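Local coordinates for protein beta-agarase D (Zobellia galactanivorans, PDB 4ASM) that hydrolyses the beta-1,4 linkages of agarose in a random, endo-acting manner with retention of anomeric configuration, through its family GH16 catalytic domain, at residues A[8-13]-A[32-37]; A[133-138]-A[354-359]. One frame throughout, in Å; residues are numbered along the deposited sequence.

Contact 1: A[8-13]-A[32-37]. With CA (calcium ion), chain B.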
# COMPACT_ATOMS: atom_id res chain seq x y z
N TYR A 8 5.98 23.17 -7.90
CA TYR A 8 5.28 22.09 -7.21
C TYR A 8 5.77 21.99 -5.78
O TYR A 8 6.91 22.37 -5.50
CB TYR A 8 5.56 20.75 -7.88
CG TYR A 8 5.19 20.67 -9.34
CD1 TYR A 8 3.88 20.47 -9.73
CD2 TYR A 8 6.17 20.79 -10.32
CE1 TYR A 8 3.54 20.38 -11.07
CE2 TYR A 8 5.84 20.71 -11.67
CZ TYR A 8 4.53 20.50 -12.03
OH TYR A 8 4.19 20.43 -13.36
N ASP A 9 4.92 21.44 -4.91
CA ASP A 9 5.27 21.28 -3.49
C ASP A 9 6.57 20.53 -3.26
O ASP A 9 7.25 20.76 -2.24
CB ASP A 9 4.16 20.54 -2.74
CG ASP A 9 2.92 21.37 -2.52
OD1 ASP A 9 2.96 22.62 -2.70
OD2 ASP A 9 1.88 20.79 -2.13
N TRP A 10 6.90 19.62 -4.18
CA TRP A 10 8.04 18.73 -4.04
C TRP A 10 9.29 19.29 -4.70
O TRP A 10 10.31 18.60 -4.79
CB TRP A 10 7.75 17.35 -4.65
CG TRP A 10 7.28 17.42 -6.08
CD1 TRP A 10 8.04 17.70 -7.19
CD2 TRP A 10 5.94 17.25 -6.55
NE1 TRP A 10 7.26 17.68 -8.32
CE2 TRP A 10 5.96 17.42 -7.95
CE3 TRP A 10 4.72 16.93 -5.92
CZ2 TRP A 10 4.81 17.28 -8.74
CZ3 TRP A 10 3.57 16.82 -6.71
CH2 TRP A 10 3.63 17.00 -8.10
N ASP A 11 9.23 20.52 -5.21
CA ASP A 11 10.36 21.02 -5.99
C ASP A 11 11.69 20.94 -5.23
O ASP A 11 12.71 20.63 -5.83
CB ASP A 11 10.11 22.45 -6.44
CG ASP A 11 9.21 22.54 -7.67
OD1 ASP A 11 8.95 21.51 -8.33
OD2 ASP A 11 8.76 23.66 -7.96
N ASN A 12 11.65 21.21 -3.93
CA ASN A 12 12.86 21.26 -3.10
C ASN A 12 13.29 19.91 -2.52
O ASN A 12 14.26 19.82 -1.76
CB ASN A 12 12.68 22.27 -1.95
CG ASN A 12 12.33 23.67 -2.44
OD1 ASN A 12 12.72 24.08 -3.54
ND2 ASN A 12 11.59 24.41 -1.61
N VAL A 13 12.56 18.85 -2.89
CA VAL A 13 12.73 17.55 -2.25
C VAL A 13 13.48 16.60 -3.16
O VAL A 13 12.99 16.24 -4.23
CB VAL A 13 11.36 16.93 -1.91
CG1 VAL A 13 11.54 15.62 -1.14
CG2 VAL A 13 10.47 17.92 -1.13
N SER A 32 0.99 13.17 -11.59
CA SER A 32 1.39 13.80 -10.33
C SER A 32 0.39 14.85 -9.86
O SER A 32 -0.31 15.46 -10.67
CB SER A 32 2.79 14.40 -10.48
OG SER A 32 3.70 13.39 -10.86
N ASP A 33 0.32 15.06 -8.56
CA ASP A 33 -0.65 15.98 -8.00
C ASP A 33 -0.16 16.50 -6.64
O ASP A 33 0.10 15.70 -5.72
CB ASP A 33 -2.01 15.28 -7.83
CG ASP A 33 -3.16 16.25 -7.69
OD1 ASP A 33 -2.90 17.45 -7.41
OD2 ASP A 33 -4.32 15.81 -7.84
N ASP A 34 -0.03 17.82 -6.50
CA ASP A 34 0.25 18.37 -5.17
C ASP A 34 -0.97 18.92 -4.42
O ASP A 34 -0.81 19.57 -3.37
CB ASP A 34 1.47 19.33 -5.14
CG ASP A 34 1.33 20.54 -6.03
OD1 ASP A 34 0.28 20.69 -6.70
OD2 ASP A 34 2.31 21.34 -6.06
N PHE A 35 -2.17 18.62 -4.93
CA PHE A 35 -3.43 18.76 -4.18
C PHE A 35 -3.68 20.14 -3.56
O PHE A 35 -4.15 20.23 -2.43
CB PHE A 35 -3.51 17.70 -3.05
CG PHE A 35 -3.53 16.27 -3.55
CD1 PHE A 35 -4.58 15.84 -4.36
CD2 PHE A 35 -2.54 15.35 -3.18
CE1 PHE A 35 -4.63 14.53 -4.81
CE2 PHE A 35 -2.60 14.02 -3.63
CZ PHE A 35 -3.63 13.62 -4.44
N ASN A 36 -3.43 21.20 -4.33
CA ASN A 36 -3.53 22.55 -3.75
C ASN A 36 -4.80 23.31 -4.17
O ASN A 36 -5.02 24.47 -3.78
CB ASN A 36 -2.23 23.32 -4.00
CG ASN A 36 -1.07 22.71 -3.22
OD1 ASN A 36 -1.27 22.06 -2.17
ND2 ASN A 36 0.15 22.89 -3.72
N TYR A 37 -5.66 22.60 -4.87
CA TYR A 37 -6.91 23.10 -5.38
C TYR A 37 -8.05 22.69 -4.46
O TYR A 37 -7.84 22.03 -3.43
CB TYR A 37 -7.12 22.54 -6.80
CG TYR A 37 -7.00 21.02 -6.91
CD1 TYR A 37 -5.76 20.41 -7.09
CD2 TYR A 37 -8.13 20.22 -6.84
CE1 TYR A 37 -5.66 19.01 -7.19
CE2 TYR A 37 -8.04 18.84 -6.92
CZ TYR A 37 -6.80 18.25 -7.11
OH TYR A 37 -6.73 16.87 -7.20
CA CA B . -0.11 20.10 -1.18
O HOH W 1 0.12 21.96 0.37
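Asp-9 and Asn-36 meet beside a calcium ion, in a metal site that ties the N-terminal loop of this GH16 domain to the loop following strand 24-27. Three ligands come from the two segments: Asp-9 OD2 lies 2.3 Å from the calcium, Asn-36 OD1 2.5 Å and the backbone O of Asp-34 2.4 Å. Gly-89, Asp-354 and a water complete the shell. Asp-9 binds the metal through a single oxygen, while its other one, OD1, accepts from Asn-36 ND2 at 3.0 Å, the donor standing 35° above the carboxylate plane but the acceptor lying close to the amide plane. Together the two contacts fix the amide orientation: ND2 of Asn-36 faces Asp-9 while its OD1 binds the metal. A weak second bond runs from ND2 to Asp-9 OD2.

Asp-34 contributes its carbonyl to the calcium and its carboxylate to the N-terminal loop. With CG set between the backbone N and the carbonyl carbon (chi1 60°), OD2 reaches Asp-9 N at 2.9 Å and accepts it through the anti lone pair, at an N-H...O angle of 155°. Replacing Asp-34 by an alanine removes the carboxylate, which would probably leave Asp-9 N without its acceptor and let the turn from Tyr-8 to Asp-11 shift, with a calcium ligand on it. The type I turn has its own support, because Asp-11 OD2 accepts from Tyr-8 N.

Next to these polar groups lies the buried indole of Trp-10, with Tyr-8 CB over one face, offset toward the rim. Its six-membered ring extends to the second loop, where CH2 meets Ser-32 CB at 3.6 Å and CZ3 approaches Asp-34 CB at 3.6 Å.

Contact 2: A[133-138]-A[354-359]. With CA (calcium ion), chain B.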
# COMPACT_ATOMS: atom_id res chain seq x y z
N VAL A 133 9.35 3.11 -13.02
CA VAL A 133 8.59 4.25 -12.50
C VAL A 133 8.82 4.37 -10.99
O VAL A 133 8.89 3.35 -10.29
CB VAL A 133 7.07 4.14 -12.82
CG1 VAL A 133 6.44 2.95 -12.11
CG2 VAL A 133 6.34 5.44 -12.53
N PHE A 134 8.94 5.60 -10.53
CA PHE A 134 9.04 5.91 -9.10
C PHE A 134 7.83 6.73 -8.65
O PHE A 134 7.50 7.75 -9.27
CB PHE A 134 10.35 6.67 -8.83
CG PHE A 134 10.49 7.17 -7.42
CD1 PHE A 134 10.67 6.28 -6.37
CD2 PHE A 134 10.45 8.54 -7.16
CE1 PHE A 134 10.79 6.76 -5.06
CE2 PHE A 134 10.58 9.03 -5.85
CZ PHE A 134 10.74 8.12 -4.81
N VAL A 135 7.16 6.26 -7.60
CA VAL A 135 5.96 6.93 -7.09
C VAL A 135 6.21 7.24 -5.62
O VAL A 135 6.55 6.34 -4.87
CB VAL A 135 4.69 6.02 -7.22
CG1 VAL A 135 3.42 6.77 -6.78
CG2 VAL A 135 4.52 5.52 -8.66
N GLU A 136 6.04 8.49 -5.23
CA GLU A 136 6.28 8.89 -3.84
C GLU A 136 5.24 9.88 -3.36
O GLU A 136 4.86 10.79 -4.11
CB GLU A 136 7.69 9.51 -3.70
CG GLU A 136 8.10 9.85 -2.27
CD GLU A 136 9.36 10.67 -2.19
OE1 GLU A 136 9.57 11.53 -3.07
OE2 GLU A 136 10.14 10.48 -1.23
N ALA A 137 4.80 9.74 -2.11
CA ALA A 137 3.82 10.64 -1.52
C ALA A 137 4.29 11.21 -0.20
O ALA A 137 5.05 10.56 0.53
CB ALA A 137 2.48 9.94 -1.32
N ARG A 138 3.85 12.44 0.09
CA ARG A 138 4.02 13.00 1.42
C ARG A 138 2.66 12.92 2.08
O ARG A 138 1.68 13.48 1.58
CB ARG A 138 4.54 14.44 1.38
CG ARG A 138 4.78 15.02 2.76
CD ARG A 138 5.54 16.36 2.66
NE ARG A 138 5.89 16.83 4.01
CZ ARG A 138 5.16 17.67 4.74
NH1 ARG A 138 4.02 18.17 4.26
NH2 ARG A 138 5.56 18.01 5.96
N ASP A 354 -0.35 15.41 1.20
CA ASP A 354 0.10 16.72 0.74
C ASP A 354 0.38 16.70 -0.76
O ASP A 354 0.02 17.64 -1.48
CB ASP A 354 1.34 17.08 1.55
CG ASP A 354 1.87 18.49 1.27
OD1 ASP A 354 1.18 19.33 0.64
OD2 ASP A 354 3.00 18.75 1.71
N TRP A 355 1.01 15.62 -1.21
CA TRP A 355 1.35 15.48 -2.62
C TRP A 355 1.72 14.05 -2.95
O TRP A 355 2.12 13.28 -2.08
CB TRP A 355 2.47 16.43 -3.04
CG TRP A 355 3.75 16.44 -2.23
CD1 TRP A 355 4.12 17.42 -1.35
CD2 TRP A 355 4.88 15.52 -2.30
NE1 TRP A 355 5.38 17.16 -0.85
CE2 TRP A 355 5.86 16.01 -1.40
CE3 TRP A 355 5.12 14.33 -2.99
CZ2 TRP A 355 7.08 15.35 -1.20
CZ3 TRP A 355 6.35 13.67 -2.78
CH2 TRP A 355 7.32 14.20 -1.90
N ILE A 356 1.57 13.70 -4.23
CA ILE A 356 2.07 12.46 -4.78
C ILE A 356 2.72 12.78 -6.12
O ILE A 356 2.12 13.45 -6.97
CB ILE A 356 0.95 11.38 -4.87
CG1 ILE A 356 1.53 10.02 -5.30
CG2 ILE A 356 -0.22 11.85 -5.75
CD1 ILE A 356 0.53 8.89 -5.15
N ARG A 357 3.95 12.32 -6.28
CA ARG A 357 4.71 12.60 -7.50
C ARG A 357 5.13 11.29 -8.16
O ARG A 357 5.39 10.29 -7.48
CB ARG A 357 5.93 13.48 -7.19
CG ARG A 357 6.99 12.86 -6.32
CD ARG A 357 8.04 13.92 -5.97
NE ARG A 357 9.06 13.43 -5.05
CZ ARG A 357 10.22 14.04 -4.85
NH1 ARG A 357 10.52 15.16 -5.52
NH2 ARG A 357 11.06 13.55 -3.96
N VAL A 358 5.22 11.33 -9.48
CA VAL A 358 5.51 10.15 -10.28
C VAL A 358 6.59 10.55 -11.27
O VAL A 358 6.44 11.55 -11.97
CB VAL A 358 4.26 9.68 -11.04
CG1 VAL A 358 4.58 8.48 -11.91
CG2 VAL A 358 3.13 9.35 -10.06
N TYR A 359 7.69 9.77 -11.31
CA TYR A 359 8.78 10.00 -12.27
C TYR A 359 9.11 8.73 -13.04
O TYR A 359 8.88 7.61 -12.57
CB TYR A 359 10.05 10.43 -11.55
CG TYR A 359 9.99 11.73 -10.79
CD1 TYR A 359 10.30 12.96 -11.39
CD2 TYR A 359 9.66 11.73 -9.43
CE1 TYR A 359 10.24 14.15 -10.65
CE2 TYR A 359 9.62 12.89 -8.69
CZ TYR A 359 9.91 14.11 -9.30
OH TYR A 359 9.86 15.25 -8.53
CA CA B . -0.11 20.10 -1.18
O HOH W 1 0.12 21.96 0.37
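Glu-136 and Arg-357, a hydrogen-bonded pair of two antiparallel strands in the beta-sandwich of the GH16 fold, also join their side chains in a buried salt bridge. Arg-357 presents NE and NH2 side-on to one oxygen, Glu-136 OE1, at 2.8 and 2.7 Å respectively. The carboxylate and guanidinium planes are only 13° apart, and OE1 lies in the guanidinium plane.

Further along, Trp-355 and Asp-354 both face Arg-138, a classic beta bulge: Arg-138 N donates to Trp-355 O, and Asp-354 N to Arg-138 O. Arg-138 CB sits over the indole face, 3.7 Å from the centroid of the five-membered ring, a CH-pi contact. With CG anti to the backbone N (chi1 -178°) and the chain extended to NE, NH1 reaches Asp-354 OD2 at 2.8 Å, on its anti side and out of the carboxylate plane, the two planes steeply turned (73°). Val-135, Ala-137, Ile-356 and Val-358 make up the apolar opposite face.

In the second shell, Arg-222 of strand 220-229 pairs with Glu-136 OE2, while the carbonyls of Val-13 and Pro-14 receive NH1 and NH2 of Arg-357. Asp-354 divides its carboxylate between calcium at OD1 and Arg-138 at OD2, and these neighbouring positive charges would probably stabilise its ionised form.

How the contacts relate
Contact 1 and contact 2 share one calcium ion and one bound water, and their centres are about 9 Å apart. The loops at 8-13 and 32-37 approach the metal from one part of the chain, and the bulged start of 354-359 brings two more ligands, the O and OD1 of Asp-354. Away from the ion, the start of 32-37 is joined to 354-359: Asp-33 N lies 2.9 Å from Ile-356 O, and Ser-32 OG, also hydrogen-bonded to Gln-28 O, 2.9 Å from Val-358 N, both probable hydrogen bonds. Packing adds Asp-9 CB against Trp-355 CD1 at 3.4 Å. The calcium also joins both contacts to Gly-89, a residue that by similarity belongs to the substrate-binding segment.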